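Local coordinates for replication protein A (Methanococcus maripaludis, PDB 3E0E) that probably binds DNA in replication, the chain here being one OB-fold domain cut from a longer polypeptide, at residues G37-L42 with R52-N57; A18-A23 with F62-G67; M9-G14 with S73-Q78; N57-F62 with D88-I93. All coordinates share one frame; numbering follows the deposited sequence.

Interaction 1. Residues G37-L42 with R52-N57; sequences GQLKSL and RGTLWN
Strands 37-42 and 52-56 run antiparallel, their directions 157° apart, with K40-L55 and L42-G53 as hydrogen-bonded pairs and L39-W56 and S41-T54 as the non-hydrogen-bonded ones. K40 N to L55 O and L55 N to K40 O both measure 2.9 Å; two residues further on, N57 N donates to Q38 O from above the carbonyl plane. On the face of L39 and W56, the leucine methyl CD2 stands over the indole in a CH-pi contact, 3.9 Å from the centroid of the six-membered ring of W56 and 7° off its normal. On the same face R52, extended from CG to NE, donates from NH2 to S41 OG at 3.0 Å, the oxygen lying tilted out of the guanidinium plane. T54 CG2 lies against a face of that guanidinium, and E84 forms a salt bridge through NH1, which fixes the group further. On the other face the contacts are between aliphatic carbons: L55 CD1 meets L42 CD1 at 3.8 Å and is pressed tightly by K40 CE at 3.5 Å, while K40 NZ continues to the carbonyls of A60 and F62. Such a hairpin belongs to the OB-fold barrel: L42 and L55 turn inward onto I90, and the exposed W56 is consistent with the aromatics such domains offer to single-stranded nucleic acid.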
loop_
_atom_site.group_PDB
_atom_site.type_symbol
_atom_site.label_atom_id
_atom_site.label_comp_id
_atom_site.label_asym_id
_atom_site.label_seq_id
_atom_site.Cartn_x
_atom_site.Cartn_y
_atom_site.Cartn_z
ATOM N N GLY A 37 -11.007 -14.855 1.973
ATOM C CA GLY A 37 -10.337 -13.569 1.892
ATOM C C GLY A 37 -8.909 -13.610 2.405
ATOM O O GLY A 37 -8.516 -14.547 3.098
ATOM N N GLN A 38 -8.131 -12.591 2.051
ATOM C CA GLN A 38 -6.738 -12.486 2.479
ATOM C C GLN A 38 -6.386 -11.033 2.727
ATOM O O GLN A 38 -7.025 -10.133 2.193
ATOM C CB GLN A 38 -5.776 -12.984 1.400
ATOM C CG GLN A 38 -5.982 -14.383 0.912
ATOM C CD GLN A 38 -4.813 -14.844 0.074
ATOM O OE1 GLN A 38 -4.463 -14.220 -0.938
ATOM N NE2 GLN A 38 -4.192 -15.933 0.489
ATOM N N LEU A 39 -5.351 -10.820 3.530
ATOM C CA LEU A 39 -4.861 -9.479 3.832
ATOM C C LEU A 39 -3.352 -9.504 3.983
ATOM O O LEU A 39 -2.803 -10.370 4.657
ATOM C CB LEU A 39 -5.474 -8.934 5.135
ATOM C CG LEU A 39 -4.908 -7.632 5.739
ATOM C CD1 LEU A 39 -3.554 -7.893 6.380
ATOM C CD2 LEU A 39 -4.819 -6.543 4.682
ATOM N N LYS A 40 -2.686 -8.542 3.357
ATOM C CA LYS A 40 -1.242 -8.411 3.475
ATOM C C LYS A 40 -1.033 -6.920 3.713
ATOM O O LYS A 40 -1.392 -6.100 2.867
ATOM C CB LYS A 40 -0.542 -8.841 2.180
ATOM C CG LYS A 40 0.695 -9.717 2.387
ATOM C CD LYS A 40 1.977 -9.055 1.895
ATOM C CE LYS A 40 2.027 -8.906 0.377
ATOM N NZ LYS A 40 2.723 -10.046 -0.305
ATOM N N SER A 41 -0.498 -6.564 4.876
ATOM C CA SER A 41 -0.252 -5.165 5.186
ATOM C C SER A 41 1.156 -4.737 4.791
ATOM O O SER A 41 2.108 -5.512 4.886
ATOM C CB SER A 41 -0.455 -4.900 6.682
ATOM O OG SER A 41 -1.785 -5.190 7.075
ATOM N N LEU A 42 1.272 -3.489 4.353
ATOM C CA LEU A 42 2.551 -2.917 3.962
ATOM C C LEU A 42 2.710 -1.594 4.682
ATOM O O LEU A 42 1.723 -0.929 4.988
ATOM C CB LEU A 42 2.594 -2.620 2.460
ATOM C CG LEU A 42 2.350 -3.747 1.461
ATOM C CD1 LEU A 42 2.503 -3.211 0.033
ATOM C CD2 LEU A 42 3.332 -4.869 1.723
ATOM N N ARG A 52 0.055 3.133 6.180
ATOM C CA ARG A 52 -0.171 1.697 6.077
ATOM C C ARG A 52 -0.955 1.427 4.801
ATOM O O ARG A 52 -1.869 2.172 4.463
ATOM C CB ARG A 52 -0.984 1.202 7.274
ATOM C CG ARG A 52 -1.282 -0.287 7.261
ATOM C CD ARG A 52 -2.418 -0.609 8.211
ATOM N NE ARG A 52 -2.597 -2.044 8.393
ATOM C CZ ARG A 52 -3.757 -2.622 8.690
ATOM N NH1 ARG A 52 -4.855 -1.891 8.836
ATOM N NH2 ARG A 52 -3.817 -3.937 8.847
ATOM N N GLY A 53 -0.578 0.370 4.092
ATOM C CA GLY A 53 -1.278 -0.001 2.877
ATOM C C GLY A 53 -1.841 -1.393 3.069
ATOM O O GLY A 53 -1.169 -2.245 3.643
ATOM N N THR A 54 -3.067 -1.631 2.614
ATOM C CA THR A 54 -3.664 -2.949 2.765
ATOM C C THR A 54 -3.962 -3.616 1.422
ATOM O O THR A 54 -4.729 -3.102 0.603
ATOM C CB THR A 54 -4.956 -2.893 3.614
ATOM O OG1 THR A 54 -5.886 -1.972 3.031
ATOM C CG2 THR A 54 -4.634 -2.447 5.035
ATOM N N LEU A 55 -3.322 -4.759 1.208
ATOM C CA LEU A 55 -3.488 -5.549 -0.005
ATOM C C LEU A 55 -4.532 -6.602 0.326
ATOM O O LEU A 55 -4.353 -7.379 1.261
ATOM C CB LEU A 55 -2.167 -6.228 -0.376
ATOM C CG LEU A 55 -0.988 -5.335 -0.771
ATOM C CD1 LEU A 55 0.273 -6.172 -0.848
ATOM C CD2 LEU A 55 -1.270 -4.650 -2.106
ATOM N N TRP A 56 -5.620 -6.630 -0.435
ATOM C CA TRP A 56 -6.687 -7.582 -0.163
ATOM C C TRP A 56 -6.811 -8.701 -1.181
ATOM O O TRP A 56 -6.496 -8.537 -2.361
ATOM C CB TRP A 56 -8.038 -6.863 -0.069
ATOM C CG TRP A 56 -8.081 -5.795 0.970
ATOM C CD1 TRP A 56 -7.896 -4.457 0.780
ATOM C CD2 TRP A 56 -8.321 -5.975 2.368
ATOM N NE1 TRP A 56 -8.009 -3.789 1.975
ATOM C CE2 TRP A 56 -8.269 -4.698 2.968
ATOM C CE3 TRP A 56 -8.576 -7.093 3.175
ATOM C CZ2 TRP A 56 -8.463 -4.505 4.339
ATOM C CZ3 TRP A 56 -8.770 -6.901 4.541
ATOM C CH2 TRP A 56 -8.711 -5.615 5.106
ATOM N N ASN A 57 -7.274 -9.842 -0.689
ATOM C CA ASN A 57 -7.502 -11.024 -1.497
ATOM C C ASN A 57 -6.330 -11.366 -2.420
ATOM O O ASN A 57 -5.225 -11.590 -1.935
ATOM C CB ASN A 57 -8.813 -10.841 -2.260
ATOM C CG ASN A 57 -9.948 -10.386 -1.349
ATOM O OD1 ASN A 57 -10.082 -10.868 -0.218
ATOM N ND2 ASN A 57 -10.766 -9.458 -1.834
#

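Interaction 2. Residues A18-A23 with F62-G67; sequences AEVVTA and FEVKKG
K66 lays its side chain along the backbone of V20 and V21, and it can be followed atom by atom. From CB, 4.1 Å from V20 O, the chain leaves with CG anti to the backbone N (chi1 171°), a setting that carries it over the two carbonyls instead of out from the loop. CG lies about equally far from V20 O and V21 O, and CD and CE keep V21 O within about 3.6 Å as they pass. A single bend at the last torsion (chi4 56°) then swings NZ back, and the ammonium donates to V21 O at 2.7 Å. That oxygen has a second donor, the hydroxyl of T22, which comes in above the carbonyl plane, whereas NZ lies closer to it. V21 and T22 together face F43 as a classic beta bulge in the long, bent strand 12-29 of the OB fold; the loop 62-67 that follows the second hairpin strand thus fastens at a kink of the barrel wall. A water accepts from K66 NZ and donates to E19 OE1 and, more distantly, to V20 O, linking lysine and glutamate, whose charged atoms do not touch. Nearer the core, the V64 side chain crosses that of V20, its CG1 meeting V20 CG2 at 3.7 Å, and V20 CB rests against K65 O. G67 N gives V20 O a nearly straight bond of 2.8 Å within the carbonyl plane, and the positive phi of G67 (101°) is one at which a CB would collide with the preceding carbonyl.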
loop_
_atom_site.group_PDB
_atom_site.type_symbol
_atom_site.label_atom_id
_atom_site.label_comp_id
_atom_site.label_asym_id
_atom_site.label_seq_id
_atom_site.Cartn_x
_atom_site.Cartn_y
_atom_site.Cartn_z
ATOM N N ALA A 18 5.749 5.060 -3.470
ATOM C CA ALA A 18 6.415 4.950 -2.188
ATOM C C ALA A 18 7.242 3.700 -1.969
ATOM O O ALA A 18 7.022 2.666 -2.588
ATOM C CB ALA A 18 5.375 5.067 -1.080
ATOM N N GLU A 19 8.190 3.821 -1.048
ATOM C CA GLU A 19 9.075 2.735 -0.667
ATOM C C GLU A 19 8.371 1.799 0.310
ATOM O O GLU A 19 7.696 2.246 1.237
ATOM C CB GLU A 19 10.327 3.315 0.004
ATOM C CG GLU A 19 11.154 2.299 0.773
ATOM C CD GLU A 19 12.232 2.944 1.623
ATOM O OE1 GLU A 19 12.919 2.208 2.360
ATOM O OE2 GLU A 19 12.394 4.182 1.561
ATOM N N VAL A 20 8.527 0.499 0.094
ATOM C CA VAL A 20 7.944 -0.486 0.992
ATOM C C VAL A 20 8.962 -0.627 2.127
ATOM O O VAL A 20 10.041 -1.182 1.943
ATOM C CB VAL A 20 7.744 -1.843 0.280
ATOM C CG1 VAL A 20 7.203 -2.873 1.268
ATOM C CG2 VAL A 20 6.778 -1.672 -0.897
ATOM N N VAL A 21 8.622 -0.082 3.291
ATOM C CA VAL A 21 9.500 -0.127 4.457
ATOM C C VAL A 21 9.333 -1.450 5.184
ATOM O O VAL A 21 10.264 -1.962 5.814
ATOM C CB VAL A 21 9.171 1.013 5.432
ATOM C CG1 VAL A 21 10.078 0.932 6.657
ATOM C CG2 VAL A 21 9.328 2.351 4.728
ATOM N N THR A 22 8.133 -2.003 5.102
ATOM C CA THR A 22 7.859 -3.271 5.748
ATOM C C THR A 22 6.718 -3.971 5.041
ATOM O O THR A 22 5.829 -3.331 4.485
ATOM C CB THR A 22 7.470 -3.086 7.228
ATOM O OG1 THR A 22 8.463 -2.299 7.895
ATOM C CG2 THR A 22 7.370 -4.439 7.917
ATOM N N ALA A 23 6.772 -5.296 5.050
ATOM C CA ALA A 23 5.740 -6.123 4.448
ATOM C C ALA A 23 5.442 -7.160 5.523
ATOM O O ALA A 23 6.328 -7.908 5.927
ATOM C CB ALA A 23 6.264 -6.786 3.185
ATOM N N PHE A 62 0.673 -10.497 -4.147
ATOM C CA PHE A 62 1.509 -9.724 -5.059
ATOM C C PHE A 62 2.955 -9.775 -4.560
ATOM O O PHE A 62 3.213 -9.582 -3.371
ATOM C CB PHE A 62 1.034 -8.273 -5.102
ATOM C CG PHE A 62 1.757 -7.436 -6.110
ATOM C CD1 PHE A 62 1.407 -7.486 -7.452
ATOM C CD2 PHE A 62 2.797 -6.604 -5.718
ATOM C CE1 PHE A 62 2.088 -6.713 -8.395
ATOM C CE2 PHE A 62 3.480 -5.832 -6.647
ATOM C CZ PHE A 62 3.126 -5.886 -7.986
ATOM N N GLU A 63 3.895 -10.033 -5.465
ATOM C CA GLU A 63 5.298 -10.112 -5.080
ATOM C C GLU A 63 5.891 -8.733 -4.810
ATOM O O GLU A 63 6.229 -7.994 -5.730
ATOM C CB GLU A 63 6.111 -10.833 -6.164
ATOM C CG GLU A 63 6.006 -10.211 -7.548
ATOM C CD GLU A 63 6.916 -10.875 -8.569
ATOM O OE1 GLU A 63 6.713 -12.073 -8.868
ATOM O OE2 GLU A 63 7.838 -10.196 -9.070
ATOM N N VAL A 64 6.010 -8.401 -3.530
ATOM C CA VAL A 64 6.566 -7.127 -3.092
ATOM C C VAL A 64 7.621 -7.420 -2.038
ATOM O O VAL A 64 7.444 -8.311 -1.207
ATOM C CB VAL A 64 5.476 -6.210 -2.489
ATOM C CG1 VAL A 64 6.076 -5.291 -1.432
ATOM C CG2 VAL A 64 4.850 -5.376 -3.586
ATOM N N LYS A 65 8.714 -6.668 -2.073
ATOM C CA LYS A 65 9.803 -6.872 -1.131
ATOM C C LYS A 65 10.169 -5.551 -0.469
ATOM O O LYS A 65 9.930 -4.481 -1.029
ATOM C CB LYS A 65 11.015 -7.435 -1.877
ATOM C CG LYS A 65 10.661 -8.622 -2.775
ATOM C CD LYS A 65 11.657 -8.817 -3.912
ATOM C CE LYS A 65 11.096 -9.767 -4.970
ATOM N NZ LYS A 65 11.977 -9.896 -6.168
ATOM N N LYS A 66 10.731 -5.629 0.731
ATOM C CA LYS A 66 11.147 -4.426 1.434
ATOM C C LYS A 66 12.195 -3.749 0.565
ATOM O O LYS A 66 13.082 -4.406 0.023
ATOM C CB LYS A 66 11.748 -4.776 2.796
ATOM C CG LYS A 66 12.406 -3.596 3.502
ATOM C CD LYS A 66 12.951 -4.000 4.861
ATOM C CE LYS A 66 13.747 -2.868 5.497
ATOM N NZ LYS A 66 12.959 -1.606 5.620
ATOM N N GLY A 67 12.082 -2.435 0.425
ATOM C CA GLY A 67 13.027 -1.706 -0.397
ATOM C C GLY A 67 12.467 -1.379 -1.769
ATOM O O GLY A 67 12.937 -0.448 -2.434
HETATM O O HOH W 1 12.979 -0.273 3.052
#

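Interaction 3. Residues M9-G14 with S73-Q78; sequences MPNLSG and SGYVKQ
N11, in a type II turn from M9 to L12, meets the end of strand 73-78 where the first long strand of the OB fold starts its antiparallel pairing with that neighbour. Both backbone polar atoms of V76 are bound by the turn and the strand start: N11 N gives to V76 O at 2.7 Å, and V76 N gives to L12 O at the same 2.7 Å, almost straight down the carbonyl. Further along, G14 and G74 form a hydrogen-bonded pair without side chains, G74 N to G14 O being 2.9 Å. The V76 methyls lie against the turn, CG1 at 3.3 Å from M9 O and CG2 at 3.4 Å from L12 O. With an alanine here both methyls are gone, and the turn would probably lose its side support, leaving a gap beside the M9 and L12 carbonyls. Y75, with CG anti to its own backbone N (chi1 -172°), directs its ring along N11; the ring and amide planes stand 58° apart, and the hydroxyl OH lies 2.8 Å from N11 OD1. S73, earlier on the strand, hydrogen-bonds through OG to T15. At the near edge of the tyrosine ring, S13 OG sits in the ring plane, 3.0 Å from Y75 CD1.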
loop_
_atom_site.group_PDB
_atom_site.type_symbol
_atom_site.label_atom_id
_atom_site.label_comp_id
_atom_site.label_asym_id
_atom_site.label_seq_id
_atom_site.Cartn_x
_atom_site.Cartn_y
_atom_site.Cartn_z
HETATM N N MSE A 9 -5.794 12.572 2.065
HETATM C CA MSE A 9 -6.919 12.943 2.918
HETATM C C MSE A 9 -7.894 11.771 2.956
HETATM O O MSE A 9 -7.912 10.938 2.051
HETATM C CB MSE A 9 -7.654 14.168 2.359
HETATM C CG MSE A 9 -6.799 15.399 2.137
HETATM SE SE MSE A 9 -7.803 16.787 1.553
HETATM C CE MSE A 9 -7.994 17.719 3.074
ATOM N N PRO A 10 -8.720 11.687 4.008
ATOM C CA PRO A 10 -9.693 10.598 4.122
ATOM C C PRO A 10 -10.719 10.681 2.990
ATOM O O PRO A 10 -11.051 11.774 2.528
ATOM C CB PRO A 10 -10.332 10.848 5.486
ATOM C CG PRO A 10 -9.235 11.532 6.255
ATOM C CD PRO A 10 -8.696 12.498 5.236
ATOM N N ASN A 11 -11.212 9.528 2.551
ATOM C CA ASN A 11 -12.203 9.456 1.481
ATOM C C ASN A 11 -11.647 9.948 0.149
ATOM O O ASN A 11 -12.392 10.338 -0.750
ATOM C CB ASN A 11 -13.449 10.260 1.863
ATOM C CG ASN A 11 -14.081 9.772 3.157
ATOM O OD1 ASN A 11 -14.477 8.611 3.271
ATOM N ND2 ASN A 11 -14.181 10.660 4.138
ATOM N N LEU A 12 -10.326 9.920 0.034
ATOM C CA LEU A 12 -9.647 10.340 -1.179
ATOM C C LEU A 12 -9.123 9.113 -1.901
ATOM O O LEU A 12 -8.650 8.169 -1.270
ATOM C CB LEU A 12 -8.466 11.250 -0.842
ATOM C CG LEU A 12 -7.457 11.478 -1.968
ATOM C CD1 LEU A 12 -8.012 12.489 -2.960
ATOM C CD2 LEU A 12 -6.146 11.976 -1.382
ATOM N N SER A 13 -9.213 9.123 -3.223
ATOM C CA SER A 13 -8.698 8.022 -4.018
ATOM C C SER A 13 -7.584 8.582 -4.882
ATOM O O SER A 13 -7.781 9.546 -5.616
ATOM C CB SER A 13 -9.800 7.419 -4.887
ATOM O OG SER A 13 -10.701 6.672 -4.087
ATOM N N GLY A 14 -6.406 7.981 -4.786
ATOM C CA GLY A 14 -5.290 8.467 -5.565
ATOM C C GLY A 14 -4.163 7.468 -5.655
ATOM O O GLY A 14 -4.304 6.307 -5.261
ATOM N N SER A 73 -2.151 2.563 -5.940
ATOM C CA SER A 73 -3.374 3.318 -6.180
ATOM C C SER A 73 -4.453 2.756 -5.273
ATOM O O SER A 73 -4.606 1.545 -5.173
ATOM C CB SER A 73 -3.808 3.178 -7.639
ATOM O OG SER A 73 -2.798 3.644 -8.513
ATOM N N GLY A 74 -5.200 3.628 -4.610
ATOM C CA GLY A 74 -6.230 3.132 -3.726
ATOM C C GLY A 74 -7.066 4.204 -3.069
ATOM O O GLY A 74 -6.992 5.377 -3.434
ATOM N N TYR A 75 -7.850 3.780 -2.083
ATOM C CA TYR A 75 -8.753 4.651 -1.345
ATOM C C TYR A 75 -8.188 4.887 0.047
ATOM O O TYR A 75 -7.818 3.942 0.739
ATOM C CB TYR A 75 -10.119 3.977 -1.238
ATOM C CG TYR A 75 -11.207 4.851 -0.672
ATOM C CD1 TYR A 75 -11.819 5.823 -1.457
ATOM C CD2 TYR A 75 -11.634 4.699 0.646
ATOM C CE1 TYR A 75 -12.834 6.622 -0.947
ATOM C CE2 TYR A 75 -12.648 5.495 1.168
ATOM C CZ TYR A 75 -13.243 6.451 0.364
ATOM O OH TYR A 75 -14.257 7.230 0.867
ATOM N N VAL A 76 -8.132 6.149 0.456
ATOM C CA VAL A 76 -7.593 6.516 1.759
ATOM C C VAL A 76 -8.708 6.605 2.790
ATOM O O VAL A 76 -9.734 7.231 2.543
ATOM C CB VAL A 76 -6.874 7.876 1.668
ATOM C CG1 VAL A 76 -6.276 8.258 3.012
ATOM C CG2 VAL A 76 -5.794 7.807 0.600
ATOM N N LYS A 77 -8.505 5.971 3.938
ATOM C CA LYS A 77 -9.495 5.987 5.004
ATOM C C LYS A 77 -8.795 6.005 6.353
ATOM O O LYS A 77 -7.586 5.785 6.437
ATOM C CB LYS A 77 -10.395 4.765 4.900
ATOM N N GLN A 78 -9.556 6.275 7.406
ATOM C CA GLN A 78 -9.004 6.302 8.752
ATOM C C GLN A 78 -9.054 4.887 9.326
ATOM O O GLN A 78 -10.080 4.215 9.243
ATOM C CB GLN A 78 -9.809 7.259 9.628
#

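Interaction 4. Residues N57-F62 with D88-I93; sequences NELADF and DNIGII
The F62 ring has the methyl CG2 of I90 over the centre of one face, 3.7 Å from the centroid and 10° off the normal, a clear CH-pi contact. At the rim, in or near the ring plane, come I92 CG1, 4.0 Å from F62 CE2, and V64 CG2 from the same loop as the phenylalanine. The far end of the ring also rests on backbone, F62 CE1 lying 3.6 Å from I90 O and CZ approaching G91 CA. Two torsions bring the partners together: F62 extends CG away from its backbone N (chi1 -175°) to reach over the strand, while I90 sets its longer branch likewise and leaves CG2 between N and the carbonyl carbon, facing the ring. L59 adds a second point of contact: its CD1 lies 3.6 Å from D88 O, and its CD2 reaches loosely to I90 CG2. A serine in place of F62 removes the ring, and I90 CG2 would probably face a gap, with I92 losing the edge it leans on. The 3-10 turn 58-61, closed by A60 N to N57 O at 2.9 Å, holds L59 and F62 on the same side. Strand 89-92 pairs in turn with strand 69-78, the bulge at D88 and N89 facing S73, and I90 continues inward to L42, A70 and V72; the loop between strands 49-56 and 69-78 is thereby laid across the barrel.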
loop_
_atom_site.group_PDB
_atom_site.type_symbol
_atom_site.label_atom_id
_atom_site.label_comp_id
_atom_site.label_asym_id
_atom_site.label_seq_id
_atom_site.Cartn_x
_atom_site.Cartn_y
_atom_site.Cartn_z
ATOM N N ASN A 57 -7.274 -9.842 -0.689
ATOM C CA ASN A 57 -7.502 -11.024 -1.497
ATOM C C ASN A 57 -6.330 -11.366 -2.420
ATOM O O ASN A 57 -5.225 -11.590 -1.935
ATOM C CB ASN A 57 -8.813 -10.841 -2.260
ATOM C CG ASN A 57 -9.948 -10.386 -1.349
ATOM O OD1 ASN A 57 -10.082 -10.868 -0.218
ATOM N ND2 ASN A 57 -10.766 -9.458 -1.834
ATOM N N GLU A 58 -6.540 -11.411 -3.733
ATOM C CA GLU A 58 -5.437 -11.765 -4.628
ATOM C C GLU A 58 -4.215 -10.848 -4.545
ATOM O O GLU A 58 -3.085 -11.303 -4.702
ATOM C CB GLU A 58 -5.908 -11.840 -6.085
ATOM C CG GLU A 58 -6.526 -10.569 -6.616
ATOM C CD GLU A 58 -8.034 -10.646 -6.654
ATOM O OE1 GLU A 58 -8.601 -10.553 -7.763
ATOM O OE2 GLU A 58 -8.652 -10.804 -5.580
ATOM N N LEU A 59 -4.418 -9.557 -4.306
ATOM C CA LEU A 59 -3.268 -8.671 -4.218
ATOM C C LEU A 59 -2.416 -8.981 -2.992
ATOM O O LEU A 59 -1.294 -8.502 -2.872
ATOM C CB LEU A 59 -3.711 -7.208 -4.200
ATOM C CG LEU A 59 -4.241 -6.697 -5.541
ATOM C CD1 LEU A 59 -4.556 -5.216 -5.426
ATOM C CD2 LEU A 59 -3.203 -6.934 -6.630
ATOM N N ALA A 60 -2.944 -9.785 -2.074
ATOM C CA ALA A 60 -2.179 -10.134 -0.888
ATOM C C ALA A 60 -1.029 -11.058 -1.278
ATOM O O ALA A 60 -0.105 -11.273 -0.499
ATOM C CB ALA A 60 -3.076 -10.813 0.144
ATOM N N ASP A 61 -1.096 -11.610 -2.487
ATOM C CA ASP A 61 -0.045 -12.494 -2.971
ATOM C C ASP A 61 0.871 -11.800 -3.971
ATOM O O ASP A 61 1.745 -12.432 -4.569
ATOM C CB ASP A 61 -0.657 -13.751 -3.591
ATOM C CG ASP A 61 -1.075 -14.763 -2.543
ATOM O OD1 ASP A 61 -2.119 -15.420 -2.724
ATOM O OD2 ASP A 61 -0.350 -14.904 -1.531
ATOM N N PHE A 62 0.673 -10.497 -4.147
ATOM C CA PHE A 62 1.509 -9.724 -5.059
ATOM C C PHE A 62 2.955 -9.775 -4.560
ATOM O O PHE A 62 3.213 -9.582 -3.371
ATOM C CB PHE A 62 1.034 -8.273 -5.102
ATOM C CG PHE A 62 1.757 -7.436 -6.110
ATOM C CD1 PHE A 62 1.407 -7.486 -7.452
ATOM C CD2 PHE A 62 2.797 -6.604 -5.718
ATOM C CE1 PHE A 62 2.088 -6.713 -8.395
ATOM C CE2 PHE A 62 3.480 -5.832 -6.647
ATOM C CZ PHE A 62 3.126 -5.886 -7.986
ATOM N N ASP A 88 -6.088 -0.661 -4.492
ATOM C CA ASP A 88 -6.900 -1.082 -5.635
ATOM C C ASP A 88 -5.953 -1.692 -6.663
ATOM O O ASP A 88 -6.277 -2.678 -7.323
ATOM C CB ASP A 88 -7.609 0.119 -6.268
ATOM C CG ASP A 88 -8.729 0.659 -5.403
ATOM O OD1 ASP A 88 -9.088 1.840 -5.572
ATOM O OD2 ASP A 88 -9.254 -0.103 -4.565
ATOM N N ASN A 89 -4.772 -1.098 -6.788
ATOM C CA ASN A 89 -3.781 -1.576 -7.740
ATOM C C ASN A 89 -2.375 -1.258 -7.255
ATOM O O ASN A 89 -2.151 -0.250 -6.583
ATOM C CB ASN A 89 -4.009 -0.924 -9.109
ATOM C CG ASN A 89 -3.043 -1.427 -10.161
ATOM O OD1 ASN A 89 -2.113 -0.722 -10.563
ATOM N ND2 ASN A 89 -3.250 -2.660 -10.606
ATOM N N ILE A 90 -1.435 -2.138 -7.578
ATOM C CA ILE A 90 -0.046 -1.939 -7.189
ATOM C C ILE A 90 0.895 -2.444 -8.281
ATOM O O ILE A 90 0.632 -3.459 -8.933
ATOM C CB ILE A 90 0.274 -2.648 -5.840
ATOM C CG1 ILE A 90 1.730 -2.383 -5.444
ATOM C CG2 ILE A 90 -0.026 -4.142 -5.937
ATOM C CD1 ILE A 90 2.050 -2.783 -4.007
ATOM N N GLY A 91 1.975 -1.702 -8.493
ATOM C CA GLY A 91 2.962 -2.074 -9.488
ATOM C C GLY A 91 4.315 -1.668 -8.959
ATOM O O GLY A 91 4.410 -0.757 -8.143
ATOM N N ILE A 92 5.369 -2.336 -9.407
ATOM C CA ILE A 92 6.708 -2.004 -8.943
ATOM C C ILE A 92 7.388 -1.019 -9.889
ATOM O O ILE A 92 7.550 -1.290 -11.081
ATOM C CB ILE A 92 7.576 -3.273 -8.827
ATOM C CG1 ILE A 92 6.928 -4.254 -7.849
ATOM C CG2 ILE A 92 8.976 -2.908 -8.366
ATOM C CD1 ILE A 92 7.596 -5.597 -7.800
ATOM N N ILE A 93 7.779 0.128 -9.348
ATOM C CA ILE A 93 8.456 1.152 -10.127
ATOM C C ILE A 93 9.934 0.796 -10.231
ATOM O O ILE A 93 10.498 0.723 -11.322
ATOM C CB ILE A 93 8.332 2.530 -9.451
ATOM C CG1 ILE A 93 6.857 2.920 -9.334
ATOM C CG2 ILE A 93 9.154 3.562 -10.210
ATOM C CD1 ILE A 93 6.100 2.915 -10.633
#

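The four contacts illustrate how a small OB-fold barrel is closed by reusing its strands. Interactions 1 and 4 lie about 9 Å apart, centre to centre, and share N57; K40 of the hairpin reaches the loop through NZ to F62 O at 3.1 Å. F62 also belongs to interaction 2, whose V64 CG2 packs on I90 CD1 at 3.8 Å, and L42 CD2 touches A23 CB, so interactions 1, 2 and 4 converge on one side. Interaction 3 lies across the chain's centre from interaction 2, about 19 Å between centres, yet both use strand 12-29; S73 O to D88 N, 2.7 Å and probably a hydrogen bond, connects it to interaction 4.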